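Local coordinates for protein NAD nucleotidase (Haemophilus influenzae, PDB 3ZTV) that degrades NAD to adenosine and nicotinamide riboside, acting as a zinc-dependent periplasmic pyrophosphatase and 5'-nucleotidase with its highest activity on 5'-AMP, at residues Leu13-Ile18 with Asn62-His67; Thr435-Lys440 with Gly538-Leu543; Ile472-Asn477 with Lys485-Val490. All coordinates share one frame; numbering follows the deposited sequence.

Contact 1. Residues Leu13-Ile18 with Asn62-His67; sequences LSILHI and NPLVLH
Ser14 to Ile18 and Pro63 to His67 pair as neighbouring parallel strands in a mixed sheet of the calcineurin-like phosphoesterase domain, their segment axes 21° apart. Five backbone hydrogen bonds fix the register. They begin with Ser14 N to Asn62 O and Leu64 N to Ser14 O and end with Ile18 N to Leu66 O; between them Leu16 uses both its N, to Leu64 O, and its O, from Leu66 N at 2.8 Å. CA-H...O contacts run among them, such as His17 CA to Leu66 O at 3.2 Å.

Apolar packing occurs on both faces. On one, Ile15 CG2, set anti to the backbone N by a chi1 of -55°, meets Leu66 CD1 at 3.9 Å, and Leu13 CD2 lies 4.2 Å from Leu64 CB. On the other, Leu16 CD1 sits 4.3 Å from both Pro63 CB and Val65 CG2, while helix 46-59 covers Leu16 with Leu53 and Leu56.

A CH-pi contact lies at the C-terminal ends, toward the zinc site. His67 is bonded through NE2 to His21 and through ND1 to Gly69 N, probably fixing its rotation. Ile18 CG1 stands off-centre over that ring, 4.1 Å from its centroid and 30° off the normal.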
loop_
_atom_site.group_PDB
_atom_site.type_symbol
_atom_site.label_atom_id
_atom_site.label_comp_id
_atom_site.label_asym_id
_atom_site.label_seq_id
_atom_site.Cartn_x
_atom_site.Cartn_y
_atom_site.Cartn_z
ATOM N N LEU A 13 -7.329 -16.695 -27.921
ATOM C CA LEU A 13 -8.419 -15.872 -27.407
ATOM C C LEU A 13 -8.634 -14.694 -28.342
ATOM O O LEU A 13 -7.667 -14.144 -28.870
ATOM C CB LEU A 13 -8.038 -15.320 -26.031
ATOM C CG LEU A 13 -8.567 -15.866 -24.705
ATOM C CD1 LEU A 13 -8.101 -14.934 -23.597
ATOM C CD2 LEU A 13 -10.080 -15.949 -24.702
ATOM N N SER A 14 -9.891 -14.282 -28.509
ATOM C CA SER A 14 -10.207 -13.106 -29.316
ATOM C C SER A 14 -10.834 -12.030 -28.424
ATOM O O SER A 14 -12.036 -12.046 -28.167
ATOM C CB SER A 14 -11.138 -13.476 -30.476
ATOM O OG SER A 14 -10.480 -14.407 -31.324
ATOM N N ILE A 15 -10.008 -11.109 -27.939
ATOM C CA ILE A 15 -10.479 -10.063 -27.034
ATOM C C ILE A 15 -11.133 -8.925 -27.826
ATOM O O ILE A 15 -10.557 -8.400 -28.770
ATOM C CB ILE A 15 -9.328 -9.541 -26.162
ATOM C CG1 ILE A 15 -8.667 -10.717 -25.425
ATOM C CG2 ILE A 15 -9.826 -8.475 -25.194
ATOM C CD1 ILE A 15 -7.459 -10.326 -24.626
ATOM N N LEU A 16 -12.344 -8.569 -27.419
ATOM C CA LEU A 16 -13.122 -7.485 -28.029
ATOM C C LEU A 16 -13.547 -6.576 -26.892
ATOM O O LEU A 16 -14.148 -7.048 -25.917
ATOM C CB LEU A 16 -14.355 -8.050 -28.734
ATOM C CG LEU A 16 -14.060 -8.989 -29.912
ATOM C CD1 LEU A 16 -15.306 -9.766 -30.332
ATOM C CD2 LEU A 16 -13.508 -8.196 -31.088
ATOM N N HIS A 17 -13.217 -5.288 -26.966
ATOM C CA HIS A 17 -13.388 -4.451 -25.788
ATOM C C HIS A 17 -13.743 -2.997 -26.097
ATOM O O HIS A 17 -13.374 -2.443 -27.141
ATOM C CB HIS A 17 -12.126 -4.523 -24.920
ATOM C CG HIS A 17 -10.934 -3.871 -25.538
ATOM N ND1 HIS A 17 -10.153 -4.468 -26.506
ATOM C CD2 HIS A 17 -10.378 -2.665 -25.299
ATOM C CE1 HIS A 17 -9.177 -3.643 -26.847
ATOM N NE2 HIS A 17 -9.291 -2.543 -26.124
ATOM N N ILE A 18 -14.503 -2.402 -25.179
ATOM C CA ILE A 18 -14.734 -0.953 -25.154
ATOM C C ILE A 18 -14.488 -0.419 -23.738
ATOM O O ILE A 18 -14.351 -1.204 -22.774
ATOM C CB ILE A 18 -16.170 -0.538 -25.611
ATOM C CG1 ILE A 18 -17.248 -0.846 -24.561
ATOM C CG2 ILE A 18 -16.530 -1.184 -26.933
ATOM C CD1 ILE A 18 -18.588 -0.134 -24.848
ATOM N N ASN A 62 -13.255 -18.233 -29.851
ATOM C CA ASN A 62 -13.034 -17.899 -28.445
ATOM C C ASN A 62 -13.093 -16.406 -28.120
ATOM O O ASN A 62 -12.163 -15.857 -27.533
ATOM C CB ASN A 62 -11.717 -18.510 -27.960
ATOM C CG ASN A 62 -11.685 -20.014 -28.135
ATOM O OD1 ASN A 62 -12.723 -20.676 -28.046
ATOM N ND2 ASN A 62 -10.502 -20.563 -28.395
ATOM N N PRO A 63 -14.208 -15.742 -28.471
ATOM C CA PRO A 63 -14.304 -14.312 -28.163
ATOM C C PRO A 63 -14.488 -14.053 -26.666
ATOM O O PRO A 63 -15.162 -14.808 -25.962
ATOM C CB PRO A 63 -15.547 -13.867 -28.949
ATOM C CG PRO A 63 -16.381 -15.095 -29.069
ATOM C CD PRO A 63 -15.413 -16.253 -29.152
ATOM N N LEU A 64 -13.871 -12.970 -26.202
ATOM C CA LEU A 64 -14.015 -12.496 -24.825
ATOM C C LEU A 64 -14.378 -11.018 -24.914
ATOM O O LEU A 64 -13.560 -10.204 -25.359
ATOM C CB LEU A 64 -12.697 -12.691 -24.077
ATOM C CG LEU A 64 -12.614 -12.157 -22.648
ATOM C CD1 LEU A 64 -13.606 -12.895 -21.752
ATOM C CD2 LEU A 64 -11.203 -12.272 -22.097
ATOM N N VAL A 65 -15.596 -10.674 -24.499
ATOM C CA VAL A 65 -16.163 -9.360 -24.766
ATOM C C VAL A 65 -16.207 -8.553 -23.475
ATOM O O VAL A 65 -16.866 -8.952 -22.517
ATOM C CB VAL A 65 -17.555 -9.498 -25.410
ATOM C CG1 VAL A 65 -18.121 -8.138 -25.768
ATOM C CG2 VAL A 65 -17.467 -10.380 -26.657
ATOM N N LEU A 66 -15.491 -7.426 -23.451
ATOM C CA LEU A 66 -15.194 -6.721 -22.196
ATOM C C LEU A 66 -15.528 -5.235 -22.225
ATOM O O LEU A 66 -15.396 -4.566 -23.262
ATOM C CB LEU A 66 -13.707 -6.858 -21.864
ATOM C CG LEU A 66 -13.126 -8.273 -21.852
ATOM C CD1 LEU A 66 -11.607 -8.202 -21.718
ATOM C CD2 LEU A 66 -13.737 -9.130 -20.753
ATOM N N HIS A 67 -15.926 -4.723 -21.061
ATOM C CA HIS A 67 -16.158 -3.291 -20.864
ATOM C C HIS A 67 -15.300 -2.816 -19.683
ATOM O O HIS A 67 -15.468 -3.293 -18.555
ATOM C CB HIS A 67 -17.636 -3.031 -20.588
ATOM C CG HIS A 67 -18.014 -1.581 -20.621
ATOM N ND1 HIS A 67 -17.369 -0.608 -19.879
ATOM C CD2 HIS A 67 -18.988 -0.945 -21.311
ATOM C CE1 HIS A 67 -17.925 0.567 -20.131
ATOM N NE2 HIS A 67 -18.918 0.387 -20.985
#

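Contact 2. Residues Thr435-Lys440 with Gly538-Leu543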
loop_
_atom_site.group_PDB
_atom_site.type_symbol
_atom_site.label_atom_id
_atom_site.label_comp_id
_atom_site.label_asym_id
_atom_site.label_seq_id
_atom_site.Cartn_x
_atom_site.Cartn_y
_atom_site.Cartn_z
ATOM N N THR A 435 -15.781 20.448 -19.922
ATOM C CA THR A 435 -15.790 19.623 -18.722
ATOM C C THR A 435 -14.972 20.344 -17.654
ATOM O O THR A 435 -14.203 21.254 -17.957
ATOM C CB THR A 435 -15.176 18.235 -18.977
ATOM O OG1 THR A 435 -13.894 18.400 -19.592
ATOM C CG2 THR A 435 -16.077 17.396 -19.882
ATOM N N LEU A 436 -15.132 19.918 -16.410
ATOM C CA LEU A 436 -14.364 20.475 -15.302
ATOM C C LEU A 436 -12.939 19.914 -15.307
ATOM O O LEU A 436 -12.742 18.698 -15.434
ATOM C CB LEU A 436 -15.055 20.147 -13.983
ATOM C CG LEU A 436 -14.387 20.618 -12.689
ATOM C CD1 LEU A 436 -14.366 22.134 -12.594
ATOM C CD2 LEU A 436 -15.131 20.037 -11.504
ATOM N N TYR A 437 -11.956 20.801 -15.154
ATOM C CA TYR A 437 -10.534 20.462 -15.200
ATOM C C TYR A 437 -9.883 21.013 -13.927
ATOM O O TYR A 437 -10.180 22.146 -13.532
ATOM C CB TYR A 437 -9.895 21.125 -16.430
ATOM C CG TYR A 437 -8.575 20.509 -16.839
ATOM C CD1 TYR A 437 -7.403 20.802 -16.154
ATOM C CD2 TYR A 437 -8.509 19.605 -17.891
ATOM C CE1 TYR A 437 -6.198 20.218 -16.515
ATOM C CE2 TYR A 437 -7.313 19.017 -18.254
ATOM C CZ TYR A 437 -6.161 19.331 -17.562
ATOM O OH TYR A 437 -4.958 18.751 -17.913
ATOM N N THR A 438 -9.010 20.246 -13.272
ATOM C CA THR A 438 -8.357 20.755 -12.060
ATOM C C THR A 438 -6.841 20.802 -12.153
ATOM O O THR A 438 -6.220 20.014 -12.870
ATOM C CB THR A 438 -8.745 19.966 -10.772
ATOM O OG1 THR A 438 -8.204 18.636 -10.824
ATOM C CG2 THR A 438 -10.255 19.902 -10.594
ATOM N N TYR A 439 -6.263 21.732 -11.395
ATOM C CA TYR A 439 -4.828 21.817 -11.157
ATOM C C TYR A 439 -4.582 21.966 -9.665
ATOM O O TYR A 439 -5.407 22.524 -8.940
ATOM C CB TYR A 439 -4.231 23.050 -11.832
ATOM C CG TYR A 439 -4.169 23.011 -13.341
ATOM C CD1 TYR A 439 -3.345 22.105 -14.000
ATOM C CD2 TYR A 439 -4.902 23.912 -14.112
ATOM C CE1 TYR A 439 -3.274 22.076 -15.374
ATOM C CE2 TYR A 439 -4.831 23.895 -15.493
ATOM C CZ TYR A 439 -4.008 22.974 -16.116
ATOM O OH TYR A 439 -3.934 22.940 -17.483
ATOM N N LYS A 440 -3.432 21.477 -9.211
ATOM C CA LYS A 440 -2.983 21.695 -7.839
ATOM C C LYS A 440 -1.868 22.729 -7.927
ATOM O O LYS A 440 -0.817 22.453 -8.497
ATOM C CB LYS A 440 -2.452 20.390 -7.242
ATOM C CG LYS A 440 -2.039 20.485 -5.780
ATOM C CD LYS A 440 -3.243 20.566 -4.861
ATOM C CE LYS A 440 -2.832 20.369 -3.410
ATOM N NZ LYS A 440 -3.975 20.549 -2.474
ATOM N N GLY A 538 -2.520 18.158 -13.383
ATOM C CA GLY A 538 -3.681 18.483 -14.192
ATOM C C GLY A 538 -4.516 17.261 -14.518
ATOM O O GLY A 538 -3.980 16.203 -14.881
ATOM N N VAL A 539 -5.832 17.402 -14.393
ATOM C CA VAL A 539 -6.736 16.323 -14.761
ATOM C C VAL A 539 -8.076 16.813 -15.315
ATOM O O VAL A 539 -8.715 17.721 -14.762
ATOM C CB VAL A 539 -6.956 15.354 -13.580
ATOM C CG1 VAL A 539 -7.492 16.091 -12.377
ATOM C CG2 VAL A 539 -7.879 14.208 -13.975
ATOM N N ASP A 540 -8.479 16.208 -16.427
ATOM C CA ASP A 540 -9.811 16.399 -16.982
ATOM C C ASP A 540 -10.725 15.422 -16.254
ATOM O O ASP A 540 -10.560 14.205 -16.365
ATOM C CB ASP A 540 -9.801 16.108 -18.489
ATOM C CG ASP A 540 -11.096 16.515 -19.183
ATOM O OD1 ASP A 540 -12.142 16.622 -18.506
ATOM O OD2 ASP A 540 -11.063 16.721 -20.418
ATOM N N THR A 541 -11.675 15.944 -15.486
ATOM C CA THR A 541 -12.583 15.091 -14.724
ATOM C C THR A 541 -13.656 14.398 -15.576
ATOM O O THR A 541 -14.314 13.472 -15.102
ATOM C CB THR A 541 -13.353 15.883 -13.651
ATOM O OG1 THR A 541 -14.258 16.795 -14.296
ATOM C CG2 THR A 541 -12.394 16.631 -12.737
ATOM N N TYR A 542 -13.862 14.891 -16.798
ATOM C CA TYR A 542 -14.937 14.412 -17.682
ATOM C C TYR A 542 -16.342 14.657 -17.123
ATOM O O TYR A 542 -17.312 14.029 -17.542
ATOM C CB TYR A 542 -14.714 12.947 -18.097
ATOM C CG TYR A 542 -13.387 12.768 -18.803
ATOM C CD1 TYR A 542 -13.109 13.453 -19.983
ATOM C CD2 TYR A 542 -12.400 11.951 -18.273
ATOM C CE1 TYR A 542 -11.887 13.323 -20.611
ATOM C CE2 TYR A 542 -11.178 11.806 -18.908
ATOM C CZ TYR A 542 -10.928 12.495 -20.071
ATOM O OH TYR A 542 -9.707 12.354 -20.704
ATOM N N LEU A 543 -16.450 15.609 -16.199
ATOM C CA LEU A 543 -17.740 16.065 -15.683
ATOM C C LEU A 543 -18.247 17.247 -16.514
ATOM O O LEU A 543 -17.686 18.341 -16.438
ATOM C CB LEU A 543 -17.579 16.496 -14.224
ATOM C CG LEU A 543 -17.149 15.382 -13.259
ATOM C CD1 LEU A 543 -16.666 15.943 -11.926
ATOM C CD2 LEU A 543 -18.294 14.396 -13.057
#
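Thr435 meets Asp540 through a side-chain hydrogen bond, and Asp540 can be followed outward from its backbone. Its CB lies beside the Tyr437 ring, 3.8 Å from Tyr437 CD2. CG then runs anti to the backbone N (chi1 -170°), which sends the carboxylate across to the partner strand, to Thr435. OD1 accepts from Thr435 OG1 at 2.7 Å, on its syn side and 26° out of the carboxylate plane. From the opposite face of that plane Tyr542 N reaches the same oxygen at 3.0 Å, closing an Asx turn. OD2 has a longer approach to Thr435 OG1, 3.4 Å.

These residues belong to antiparallel strands 435-442 and 539-544, the latter an outermost strand of a five-stranded mixed sheet; the short axes make 152°. Tyr437 and Asp540 form a non-hydrogen-bonded pair, whereas Thr438 and Val539 exchange two backbone bonds, both in the carbonyl planes, with Thr438 N to Val539 O at 2.9 Å. Val539 O also lies over the centre of the Tyr437 ring, 3.4 Å above its plane.

Beyond Asp540 the chain turns. Leu436 O receives both Thr541 N and Thr541 OG1, the hydroxyl at 2.7 Å, and Thr541 OG1 in turn accepts from Leu543 N in an ST turn. Leu436 N returns a bond to Leu543 O. Tyr542 projects from this doubly turned segment with its side chain about 4 Å from a zinc ion, its ring stacked on His228, while Tyr437 packs against Ala518 of helix 515-518, a residue that probably belongs to the substrate site.

Contact 3. Residues Ile472-Asn477 with Lys485-Val490; sequences IRYEAN and KRLVSV
The first torsions of Tyr474 and Leu487 help to bring the two side chains together: at chi1 70° Tyr474 CG stands between its own N and carbonyl carbon, and at -75° Leu487 CG lies anti to its carbonyl carbon. The two side chains cross at about a right angle, with Leu487 CD2 3.5 Å from Tyr474 CD2 and approaching the ring obliquely. Ala476 CB occupies the ring edge in plane and also touches Leu487 CD2, at 4.3 Å. On the same face Val490 uses both branches, CG2 against Tyr474 CB and CG1 against Ile472 CD1 at 3.7 Å. Helix 443-460 packs on this side through Val446, on Ile472, and Met454, on Ala476.

The segments are the two arms of a beta hairpin, with axes 170° apart, and a classic beta bulge interrupts their register: Val488 and Ser489 both face Glu475. Accordingly Glu475 O accepts a firm bond from Val488 N at 2.8 Å and a weak one from Ser489 N at 3.3 Å, while Glu475 N donates to Ser489 O. Beyond the bulge Asn477 N donates to Arg486 O at 2.8 Å.

The extra residue directs the CB of Val488 toward the opposite strand, where it lies 3.9 Å from Glu475 CG, the two side chains crossing at a slant. The aliphatic part of Arg486 runs past Asn477 O, and its polar end continues to Glu478 O through NE and to Gln455 of helix 443-460 through NH1. Chemically, the hairpin therefore joins the helix by two means: apolar contacts from Ile472 and Ala476, and polar bonds at the 485-487 end, where the Glu451 carboxylate receives the backbone N-H groups of both Arg486 and Leu487, an arrangement that probably suits its negative charge.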
loop_
_atom_site.group_PDB
_atom_site.type_symbol
_atom_site.label_atom_id
_atom_site.label_comp_id
_atom_site.label_asym_id
_atom_site.label_seq_id
_atom_site.Cartn_x
_atom_site.Cartn_y
_atom_site.Cartn_z
ATOM N N ILE A 472 -13.482 31.734 -4.010
ATOM C CA ILE A 472 -12.457 32.768 -4.127
ATOM C C ILE A 472 -13.155 34.068 -4.486
ATOM O O ILE A 472 -14.111 34.072 -5.255
ATOM C CB ILE A 472 -11.381 32.422 -5.194
ATOM C CG1 ILE A 472 -10.261 33.469 -5.188
ATOM C CG2 ILE A 472 -12.016 32.281 -6.575
ATOM C CD1 ILE A 472 -9.004 33.064 -5.950
ATOM N N ARG A 473 -12.697 35.169 -3.897
ATOM C CA ARG A 473 -13.239 36.481 -4.215
ATOM C C ARG A 473 -12.089 37.468 -4.229
ATOM O O ARG A 473 -11.087 37.268 -3.540
ATOM C CB ARG A 473 -14.326 36.892 -3.213
ATOM C CG ARG A 473 -13.836 37.105 -1.793
ATOM C CD ARG A 473 -15.006 37.306 -0.843
ATOM N NE ARG A 473 -14.556 37.658 0.501
ATOM C CZ ARG A 473 -15.342 37.662 1.575
ATOM N NH1 ARG A 473 -16.618 37.320 1.466
ATOM N NH2 ARG A 473 -14.847 38.003 2.759
ATOM N N TYR A 474 -12.213 38.518 -5.032
ATOM C CA TYR A 474 -11.108 39.453 -5.158
ATOM C C TYR A 474 -11.571 40.866 -5.485
ATOM O O TYR A 474 -12.691 41.082 -5.957
ATOM C CB TYR A 474 -10.080 38.954 -6.195
ATOM C CG TYR A 474 -10.566 39.006 -7.629
ATOM C CD1 TYR A 474 -11.251 37.937 -8.202
ATOM C CD2 TYR A 474 -10.338 40.131 -8.413
ATOM C CE1 TYR A 474 -11.698 37.997 -9.527
ATOM C CE2 TYR A 474 -10.777 40.199 -9.730
ATOM C CZ TYR A 474 -11.458 39.135 -10.281
ATOM O OH TYR A 474 -11.895 39.232 -11.591
ATOM N N GLU A 475 -10.695 41.818 -5.178
ATOM C CA GLU A 475 -10.853 43.199 -5.599
ATOM C C GLU A 475 -9.688 43.521 -6.519
ATOM O O GLU A 475 -8.562 43.065 -6.302
ATOM C CB GLU A 475 -10.849 44.155 -4.398
ATOM C CG GLU A 475 -10.953 45.632 -4.796
ATOM C CD GLU A 475 -11.136 46.578 -3.620
ATOM O OE1 GLU A 475 -11.384 46.110 -2.487
ATOM O OE2 GLU A 475 -11.030 47.804 -3.844
ATOM N N ALA A 476 -9.970 44.299 -7.556
ATOM C CA ALA A 476 -8.945 44.666 -8.525
ATOM C C ALA A 476 -9.219 46.057 -9.084
ATOM O O ALA A 476 -10.358 46.522 -9.074
ATOM C CB ALA A 476 -8.888 43.639 -9.657
ATOM N N ASN A 477 -8.164 46.710 -9.563
ATOM C CA ASN A 477 -8.286 48.002 -10.237
ATOM C C ASN A 477 -8.096 47.831 -11.736
ATOM O O ASN A 477 -7.263 47.035 -12.169
ATOM C CB ASN A 477 -7.224 48.982 -9.735
ATOM C CG ASN A 477 -7.375 49.320 -8.269
ATOM O OD1 ASN A 477 -8.488 49.437 -7.756
ATOM N ND2 ASN A 477 -6.247 49.473 -7.581
ATOM N N LYS A 485 0.501 45.298 -11.483
ATOM C CA LYS A 485 -0.547 44.422 -10.956
ATOM C C LYS A 485 -1.888 45.130 -10.780
ATOM O O LYS A 485 -1.940 46.296 -10.376
ATOM C CB LYS A 485 -0.111 43.829 -9.616
ATOM C CG LYS A 485 1.192 43.048 -9.676
ATOM C CD LYS A 485 1.054 41.785 -10.529
ATOM C CE LYS A 485 2.367 41.010 -10.585
ATOM N NZ LYS A 485 2.212 39.656 -11.197
ATOM N N ARG A 486 -2.974 44.424 -11.079
ATOM C CA ARG A 486 -4.317 44.959 -10.874
ATOM C C ARG A 486 -4.963 44.483 -9.567
ATOM O O ARG A 486 -5.868 45.137 -9.048
ATOM C CB ARG A 486 -5.230 44.608 -12.058
ATOM C CG ARG A 486 -4.843 45.254 -13.381
ATOM C CD ARG A 486 -5.926 45.033 -14.434
ATOM N NE ARG A 486 -5.644 45.753 -15.677
ATOM C CZ ARG A 486 -4.847 45.304 -16.642
ATOM N NH1 ARG A 486 -4.239 44.128 -16.524
ATOM N NH2 ARG A 486 -4.656 46.035 -17.736
ATOM N N LEU A 487 -4.522 43.343 -9.044
ATOM C CA LEU A 487 -5.144 42.800 -7.837
ATOM C C LEU A 487 -4.898 43.661 -6.602
ATOM O O LEU A 487 -3.784 44.131 -6.367
ATOM C CB LEU A 487 -4.692 41.362 -7.577
ATOM C CG LEU A 487 -5.303 40.292 -8.491
ATOM C CD1 LEU A 487 -4.612 38.958 -8.269
ATOM C CD2 LEU A 487 -6.799 40.163 -8.262
ATOM N N VAL A 488 -5.959 43.844 -5.820
ATOM C CA VAL A 488 -5.911 44.604 -4.574
ATOM C C VAL A 488 -5.972 43.657 -3.376
ATOM O O VAL A 488 -5.212 43.797 -2.420
ATOM C CB VAL A 488 -7.072 45.618 -4.499
ATOM C CG1 VAL A 488 -7.152 46.266 -3.120
ATOM C CG2 VAL A 488 -6.909 46.676 -5.577
ATOM N N SER A 489 -6.881 42.687 -3.440
ATOM C CA SER A 489 -7.019 41.693 -2.383
ATOM C C SER A 489 -7.568 40.392 -2.965
ATOM O O SER A 489 -8.339 40.419 -3.923
ATOM C CB SER A 489 -7.958 42.218 -1.291
ATOM O OG SER A 489 -9.289 42.337 -1.760
ATOM N N VAL A 490 -7.174 39.263 -2.376
ATOM C CA VAL A 490 -7.701 37.955 -2.771
ATOM C C VAL A 490 -7.948 37.113 -1.526
ATOM O O VAL A 490 -7.058 36.963 -0.687
ATOM C CB VAL A 490 -6.742 37.199 -3.710
ATOM C CG1 VAL A 490 -7.342 35.856 -4.105
ATOM C CG2 VAL A 490 -6.429 38.030 -4.942
#

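The three contacts follow the chain from the phosphoesterase domain into the C-terminal region. Contact 1 closes before contact 2 opens, and contact 3 is nested inside the loop that contact 2 closes. Each lies in a separate sheet, and none touches another. The centres of contacts 1 and 2 are about 31 Å apart, those of contacts 2 and 3 about 25 Å, and those of contacts 1 and 3, which flank the chain's centre, about 55 Å. Helix 443-460 directly follows strand 435-442 of contact 2 and packs on the hairpin of contact 3. Contact 2 lies in the C-terminal part, on its side facing the zinc site, so this edge of the C-terminal sheet comes near both the metal and the nucleoside sites.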